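Local structure of peptide-binding protein (6SQX) at residues Y51-R54 against Q55-E58; F222-Q225 against W226-R230; D33-H36 against Y37-H40. The protein cleaves bacterial peptidoglycan as a secreted endopeptidase of the NlpC/P60 family, probably by cysteine-type catalysis. All coordinates share one frame; numbering follows the deposited sequence.

All three interactions are local, between side chains a few residues apart, and none touches another. Interactions 1 and 3, with centres about 25 Å apart, lie at the surface: interaction 1 on helix 50-64, interaction 3 on a 3-10 turn in the loop leading toward that helix. Interaction 2 is partly buried where helix 220-226 gives way, through a turn, to strand 230-234, its centre about 21 Å from that of interaction 1. The three share no helix or strand. Regular i to i+4 bonds with a salt bridge mark interaction 1; aromatic packing inward and a water-linked arginine outward mark interaction 2; ring stacking and i to i+3 bonds mark interaction 3.

Interaction 1 (Y51-R54 against Q55-E58)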
# COMPACT_ATOMS: atom_id res chain seq x y z
N TYR A 51 9.60 19.84 -14.57
CA TYR A 51 10.38 20.17 -13.39
C TYR A 51 9.87 19.42 -12.17
O TYR A 51 10.65 18.84 -11.40
CB TYR A 51 10.33 21.67 -13.12
CG TYR A 51 10.99 22.06 -11.82
CD1 TYR A 51 12.36 22.21 -11.74
CD2 TYR A 51 10.23 22.28 -10.67
CE1 TYR A 51 12.97 22.55 -10.55
CE2 TYR A 51 10.83 22.63 -9.47
CZ TYR A 51 12.21 22.77 -9.42
OH TYR A 51 12.83 23.11 -8.24
N THR A 52 8.55 19.40 -12.00
CA THR A 52 7.98 18.80 -10.80
C THR A 52 8.17 17.29 -10.80
O THR A 52 8.51 16.71 -9.76
CB THR A 52 6.50 19.18 -10.71
OG1 THR A 52 6.39 20.61 -10.61
CG2 THR A 52 5.87 18.54 -9.48
N ILE A 53 7.92 16.64 -11.93
CA ILE A 53 8.08 15.18 -11.95
C ILE A 53 9.54 14.79 -11.76
O ILE A 53 9.82 13.76 -11.13
CB ILE A 53 7.41 14.53 -13.20
CG1 ILE A 53 7.27 13.00 -13.03
CG2 ILE A 53 8.21 14.81 -14.46
CD1 ILE A 53 6.43 12.56 -11.85
N ARG A 54 10.49 15.59 -12.26
CA ARG A 54 11.89 15.31 -12.02
C ARG A 54 12.21 15.35 -10.52
O ARG A 54 12.89 14.46 -10.00
CB ARG A 54 12.78 16.31 -12.78
CG ARG A 54 14.24 16.14 -12.45
CD ARG A 54 15.09 17.27 -13.04
NE ARG A 54 16.41 17.34 -12.42
CZ ARG A 54 17.42 18.09 -12.86
NH1 ARG A 54 18.59 18.08 -12.22
NH2 ARG A 54 17.27 18.84 -13.95
N GLN A 55 11.70 16.36 -9.81
CA GLN A 55 11.93 16.41 -8.37
C GLN A 55 11.29 15.23 -7.67
O GLN A 55 11.88 14.62 -6.76
CB GLN A 55 11.38 17.71 -7.79
CG GLN A 55 11.89 18.99 -8.45
CD GLN A 55 13.42 19.04 -8.58
OE1 GLN A 55 14.14 18.92 -7.59
NE2 GLN A 55 13.91 19.24 -9.81
N MET A 56 10.07 14.85 -8.09
CA MET A 56 9.41 13.70 -7.48
C MET A 56 10.19 12.42 -7.76
O MET A 56 10.30 11.54 -6.89
CB MET A 56 7.98 13.56 -8.04
CG MET A 56 7.04 14.65 -7.57
SD MET A 56 5.50 14.53 -8.46
CE MET A 56 4.46 15.60 -7.47
N ASN A 57 10.71 12.27 -8.99
CA ASN A 57 11.43 11.05 -9.34
C ASN A 57 12.75 10.96 -8.57
O ASN A 57 13.16 9.87 -8.15
CB ASN A 57 11.74 11.00 -10.84
CG ASN A 57 10.52 10.78 -11.74
OD1 ASN A 57 10.64 11.06 -12.95
ND2 ASN A 57 9.39 10.29 -11.19
N GLU A 58 13.44 12.10 -8.36
CA GLU A 58 14.66 12.08 -7.54
C GLU A 58 14.34 11.66 -6.11
O GLU A 58 15.06 10.85 -5.50
CB GLU A 58 15.33 13.45 -7.58
CG GLU A 58 16.04 13.68 -8.91
CD GLU A 58 16.61 15.07 -9.01
OE1 GLU A 58 16.71 15.74 -7.95
OE2 GLU A 58 16.96 15.49 -10.14
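Arg54 and Glu58, one helical turn apart, are joined by a salt bridge: NE of Arg54 reaches OE2 of Glu58 at 3.0 Å, with a nearly straight N-H...O angle of 173°. OE2 lies in the guanidinium plane, at its edge, whereas NE approaches OE2 on the syn side but out of the carboxylate plane, the two flat groups being turned 61° apart. The arginine chain is extended from CG to NE, and it is NE that meets the carboxylate. Gln55, next in the chain after Arg54, lies against Tyr51, four residues back. Its CG sits over one face of the phenol ring in a CH-pi contact, 4.1 Å from the centroid, and its chain then bends at chi2 (-50°), bringing NE2 within 3.5 Å of Tyr51 CE1. Beneath these side chains runs regular alpha-helix, part of helix 50-64, with four successive i to i+4 backbone bonds; that from Asn57 N to Ile53 O is 2.8 Å long. On another side of the helix the chemistry turns apolar: Ile53 CD1 meets Met56 SD at 4.0 Å, and Thr52 CG2 lies alongside Met56 CE at 3.8 Å. Ile53 and Met56 both pack on Ile337, and Met56 also touches Thr476. Further out, the polar ends of two residues are held by neighbours: Thr52 OG1 bonds to Asp49 OD1 just before the segment, and Asn57 ND2 donates to the backbone oxygens of Phe335 and Gly336, tying the helix to the loop that follows helix 326-334.

Interaction 2 (F222-Q225 against W226-R230); sequences FITQ and WKRYR
Phe222 and Trp226 pack side by side one turn apart at the end of helix 220-226, where the chain leaves the helix to enter strand 230-234. Their rings meet rim to rim, neither lying over the other's face: CE1 of Phe222 is 3.7 Å from CE3 of Trp226, and the planes are 28° apart. Both side chains have CG anti to the backbone N (chi1 -177° and 179°), which sends the two rings off the helix in the same direction, into a buried layer where both touch Ile144. Phe222 also packs on Leu279, while the indole NE1 of Trp226 bonds to Tyr65 OH.

The backbone changes pattern at the same place. Trp226 N and Lys227 N still donate four residues back, to Phe222 O and Ile223 O, but Arg228 N turns to Gln225 O at 3.0 Å, from well above the carbonyl plane. A type I turn from Trp226 to Tyr229 overlaps this end, with Tyr229 N bonded to Trp226 O. Tyr229 CD2 comes within 3.2 Å of the same Gln225 oxygen, and its hydroxyl bonds to Lys267 NZ.

On the outer side, Arg228 runs back along the helix with its chain extended. Thr224 CG2 lies over a face of the guanidinium, 3.6 Å from NH1, while Gln225 NE2 stands 3.2 Å from NH2 with the amide nearly perpendicular to the guanidinium. A water links Arg228 NE (3.2 Å) to Thr224 O (2.8 Å). Gln225 NE2 and Arg228 NH2 are both donors, so they form no hydrogen bond, and the amide nitrogen simply packs over a guanidinium face; the link from NE to Thr224 O runs through the water, which accepts from the arginine and donates to the carbonyl.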
# COMPACT_ATOMS: atom_id res chain seq x y z
N PHE A 222 26.27 -6.44 -8.21
CA PHE A 222 24.85 -6.50 -8.55
C PHE A 222 24.24 -5.10 -8.57
O PHE A 222 23.48 -4.73 -9.48
CB PHE A 222 24.10 -7.42 -7.56
CG PHE A 222 22.65 -7.58 -7.89
CD1 PHE A 222 21.72 -6.62 -7.51
CD2 PHE A 222 22.21 -8.70 -8.59
CE1 PHE A 222 20.35 -6.78 -7.83
CE2 PHE A 222 20.87 -8.87 -8.91
CZ PHE A 222 19.93 -7.91 -8.52
N ILE A 223 24.55 -4.30 -7.54
CA ILE A 223 23.98 -2.96 -7.44
C ILE A 223 24.54 -2.05 -8.53
O ILE A 223 23.79 -1.30 -9.16
CB ILE A 223 24.21 -2.40 -6.03
CG1 ILE A 223 23.40 -3.19 -5.02
CG2 ILE A 223 23.85 -0.93 -5.96
CD1 ILE A 223 23.69 -2.77 -3.56
N THR A 224 25.85 -2.11 -8.77
CA THR A 224 26.46 -1.33 -9.85
C THR A 224 25.80 -1.64 -11.19
O THR A 224 25.47 -0.72 -11.96
CB THR A 224 27.97 -1.62 -9.91
OG1 THR A 224 28.59 -1.19 -8.70
CG2 THR A 224 28.63 -0.87 -11.09
N GLN A 225 25.61 -2.92 -11.49
CA GLN A 225 25.03 -3.26 -12.78
C GLN A 225 23.55 -2.90 -12.83
O GLN A 225 23.05 -2.45 -13.87
CB GLN A 225 25.23 -4.75 -13.04
CG GLN A 225 26.69 -5.16 -13.21
CD GLN A 225 27.42 -4.27 -14.21
OE1 GLN A 225 26.94 -4.05 -15.33
NE2 GLN A 225 28.58 -3.74 -13.80
N TRP A 226 22.83 -3.05 -11.70
CA TRP A 226 21.41 -2.68 -11.67
C TRP A 226 21.22 -1.25 -12.16
O TRP A 226 20.35 -0.97 -13.00
CB TRP A 226 20.90 -2.81 -10.23
CG TRP A 226 19.48 -2.44 -10.09
CD1 TRP A 226 18.95 -1.17 -9.92
CD2 TRP A 226 18.37 -3.34 -10.07
NE1 TRP A 226 17.57 -1.24 -9.82
CE2 TRP A 226 17.19 -2.57 -9.88
CE3 TRP A 226 18.26 -4.73 -10.17
CZ2 TRP A 226 15.92 -3.15 -9.81
CZ3 TRP A 226 16.99 -5.32 -10.09
CH2 TRP A 226 15.83 -4.52 -9.92
N LYS A 227 22.05 -0.32 -11.66
CA LYS A 227 21.93 1.09 -11.99
C LYS A 227 22.26 1.42 -13.44
O LYS A 227 21.99 2.54 -13.88
CB LYS A 227 22.85 1.92 -11.08
CG LYS A 227 22.42 1.89 -9.64
CD LYS A 227 23.38 2.70 -8.76
CE LYS A 227 23.60 4.11 -9.33
NZ LYS A 227 24.04 5.13 -8.32
N ARG A 228 22.83 0.49 -14.19
CA ARG A 228 23.14 0.76 -15.59
C ARG A 228 22.02 0.37 -16.53
O ARG A 228 22.06 0.77 -17.70
CB ARG A 228 24.44 0.06 -16.01
CG ARG A 228 25.67 0.61 -15.28
CD ARG A 228 26.93 -0.13 -15.66
NE ARG A 228 28.06 0.33 -14.86
CZ ARG A 228 29.26 -0.24 -14.84
NH1 ARG A 228 30.22 0.26 -14.07
NH2 ARG A 228 29.51 -1.30 -15.59
N TYR A 229 21.03 -0.38 -16.04
CA TYR A 229 19.98 -0.87 -16.93
C TYR A 229 18.89 0.17 -17.08
O TYR A 229 18.57 0.91 -16.14
CB TYR A 229 19.31 -2.13 -16.37
CG TYR A 229 20.09 -3.41 -16.56
CD1 TYR A 229 20.11 -4.05 -17.79
CD2 TYR A 229 20.79 -4.00 -15.50
CE1 TYR A 229 20.82 -5.24 -17.96
CE2 TYR A 229 21.48 -5.15 -15.66
CZ TYR A 229 21.50 -5.78 -16.89
OH TYR A 229 22.21 -6.95 -17.02
N ARG A 230 18.25 0.15 -18.25
CA ARG A 230 16.91 0.71 -18.36
C ARG A 230 15.98 -0.11 -17.47
O ARG A 230 16.11 -1.33 -17.37
CB ARG A 230 16.49 0.56 -19.81
CG ARG A 230 15.15 1.07 -20.17
CD ARG A 230 15.10 1.21 -21.73
NE ARG A 230 15.47 -0.05 -22.41
CZ ARG A 230 16.59 -0.30 -23.10
NH1 ARG A 230 16.79 -1.52 -23.59
NH2 ARG A 230 17.50 0.63 -23.34
O HOH W 1 26.67 1.77 -12.34

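Interaction 3 (D33-H36 against Y37-H40); sequences DAFH and YISH. With EDO (1,2-ethanediol), chain G; EDO (1,2-ethanediol), chain O.
Tyr37 leans its ring against His36, the residue before it, and against the 3-10 turn to which His36 belongs. From CB, which lies 3.5 Å from His36 C, the side chain departs with CG beside the backbone N (chi1 -46°), folding the ring back over the turn. CG stays close to His36 C, while CD2 and CE2 meet the backbone oxygen of Asp33, the latter at 3.3 Å. His36 CB stands over one face of the ring in a CH-pi contact, 4.0 Å from its centroid. Beyond it the imidazole presents its edge to the phenol face: the rings are T-shaped, with planes at 79°, and CD2 of His36 lies 3.6 Å from CE1 of Tyr37. At the tip, OH bonds to Thr31 O, which fixes the far end of the ring to the chain just before the turn; an ethanediol, probably from the crystallisation liquor, also lies there and hydrogen-bonds to NE2 of His36.

Tyr37 N in turn donates to Ala34 O at 3.1 Å, from above the carbonyl plane. A weak bond from Ile38 N to Phe35 O repeats this i to i+3 spacing, and Ile38 CG1 rests 3.6 Å from Ala34 O. A second ethanediol accepts from Ser39 N.

Ala34, Phe35 and Ile38 cover Ala302 of helix 298-308, whereas Tyr37 reaches Met400 and Thr403 of strand 395-405. At the start of the turn, Asp33 OD1 accepts from Phe35 N at 3.0 Å and also from Asn306 ND2. This is an Asx turn leading into a short 3-10 segment, here in the loop between strand 23-25 and helix 50-64.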
# COMPACT_ATOMS: atom_id res chain seq x y z
N ASP A 33 -14.87 4.34 -14.67
CA ASP A 33 -13.94 4.59 -15.77
C ASP A 33 -13.32 5.96 -15.52
O ASP A 33 -14.04 6.97 -15.53
CB ASP A 33 -14.69 4.56 -17.10
CG ASP A 33 -13.77 4.79 -18.31
OD1 ASP A 33 -12.57 5.13 -18.17
OD2 ASP A 33 -14.23 4.60 -19.46
N ALA A 34 -12.02 6.01 -15.24
CA ALA A 34 -11.39 7.27 -14.91
C ALA A 34 -11.54 8.28 -16.03
O ALA A 34 -11.50 9.49 -15.78
CB ALA A 34 -9.89 7.05 -14.61
N PHE A 35 -11.73 7.83 -17.27
CA PHE A 35 -11.83 8.80 -18.36
C PHE A 35 -13.13 9.59 -18.31
O PHE A 35 -13.22 10.63 -18.97
CB PHE A 35 -11.72 8.10 -19.72
CG PHE A 35 -10.31 7.69 -20.08
CD1 PHE A 35 -9.38 8.64 -20.46
CD2 PHE A 35 -9.90 6.37 -19.99
CE1 PHE A 35 -8.10 8.29 -20.79
CE2 PHE A 35 -8.59 6.01 -20.32
CZ PHE A 35 -7.68 6.99 -20.70
N HIS A 36 -14.13 9.11 -17.55
CA HIS A 36 -15.38 9.85 -17.38
C HIS A 36 -15.16 11.16 -16.62
O HIS A 36 -15.99 12.07 -16.68
CB HIS A 36 -16.38 8.96 -16.64
CG HIS A 36 -17.78 9.48 -16.62
ND1 HIS A 36 -18.62 9.40 -17.70
CD2 HIS A 36 -18.50 10.05 -15.62
CE1 HIS A 36 -19.80 9.91 -17.38
NE2 HIS A 36 -19.75 10.31 -16.13
N TYR A 37 -14.03 11.26 -15.92
CA TYR A 37 -13.72 12.39 -15.06
C TYR A 37 -12.55 13.20 -15.60
O TYR A 37 -11.95 13.98 -14.86
CB TYR A 37 -13.43 11.90 -13.63
CG TYR A 37 -14.50 10.91 -13.20
CD1 TYR A 37 -15.77 11.35 -12.84
CD2 TYR A 37 -14.27 9.53 -13.26
CE1 TYR A 37 -16.78 10.46 -12.50
CE2 TYR A 37 -15.30 8.61 -12.94
CZ TYR A 37 -16.55 9.10 -12.55
OH TYR A 37 -17.57 8.25 -12.21
N ILE A 38 -12.23 13.05 -16.88
CA ILE A 38 -11.14 13.80 -17.51
C ILE A 38 -11.71 14.55 -18.70
O ILE A 38 -12.33 13.95 -19.58
CB ILE A 38 -9.98 12.89 -17.93
CG1 ILE A 38 -9.38 12.22 -16.68
CG2 ILE A 38 -8.93 13.70 -18.72
CD1 ILE A 38 -8.43 11.09 -16.97
N SER A 39 -11.51 15.87 -18.72
CA SER A 39 -12.03 16.66 -19.82
C SER A 39 -11.28 16.33 -21.10
O SER A 39 -10.13 15.88 -21.07
CB SER A 39 -11.90 18.16 -19.52
OG SER A 39 -10.55 18.49 -19.32
N HIS A 40 -11.93 16.55 -22.24
CA HIS A 40 -11.31 16.18 -23.50
C HIS A 40 -10.03 16.97 -23.73
O HIS A 40 -9.01 16.41 -24.16
CB HIS A 40 -12.28 16.30 -24.68
CG HIS A 40 -11.84 15.51 -25.87
ND1 HIS A 40 -11.33 16.09 -27.01
CD2 HIS A 40 -11.81 14.17 -26.09
CE1 HIS A 40 -11.01 15.14 -27.88
NE2 HIS A 40 -11.29 13.97 -27.34
C1 EDO G . -8.71 17.12 -14.29
O1 EDO G . -9.92 17.58 -13.68
C2 EDO G . -9.03 16.28 -15.52
O2 EDO G . -9.72 17.05 -16.53
C1 EDO O . -21.37 10.41 -12.66
O1 EDO O . -20.87 11.53 -13.38
C2 EDO O . -20.69 9.15 -13.12
O2 EDO O . -21.64 8.14 -13.02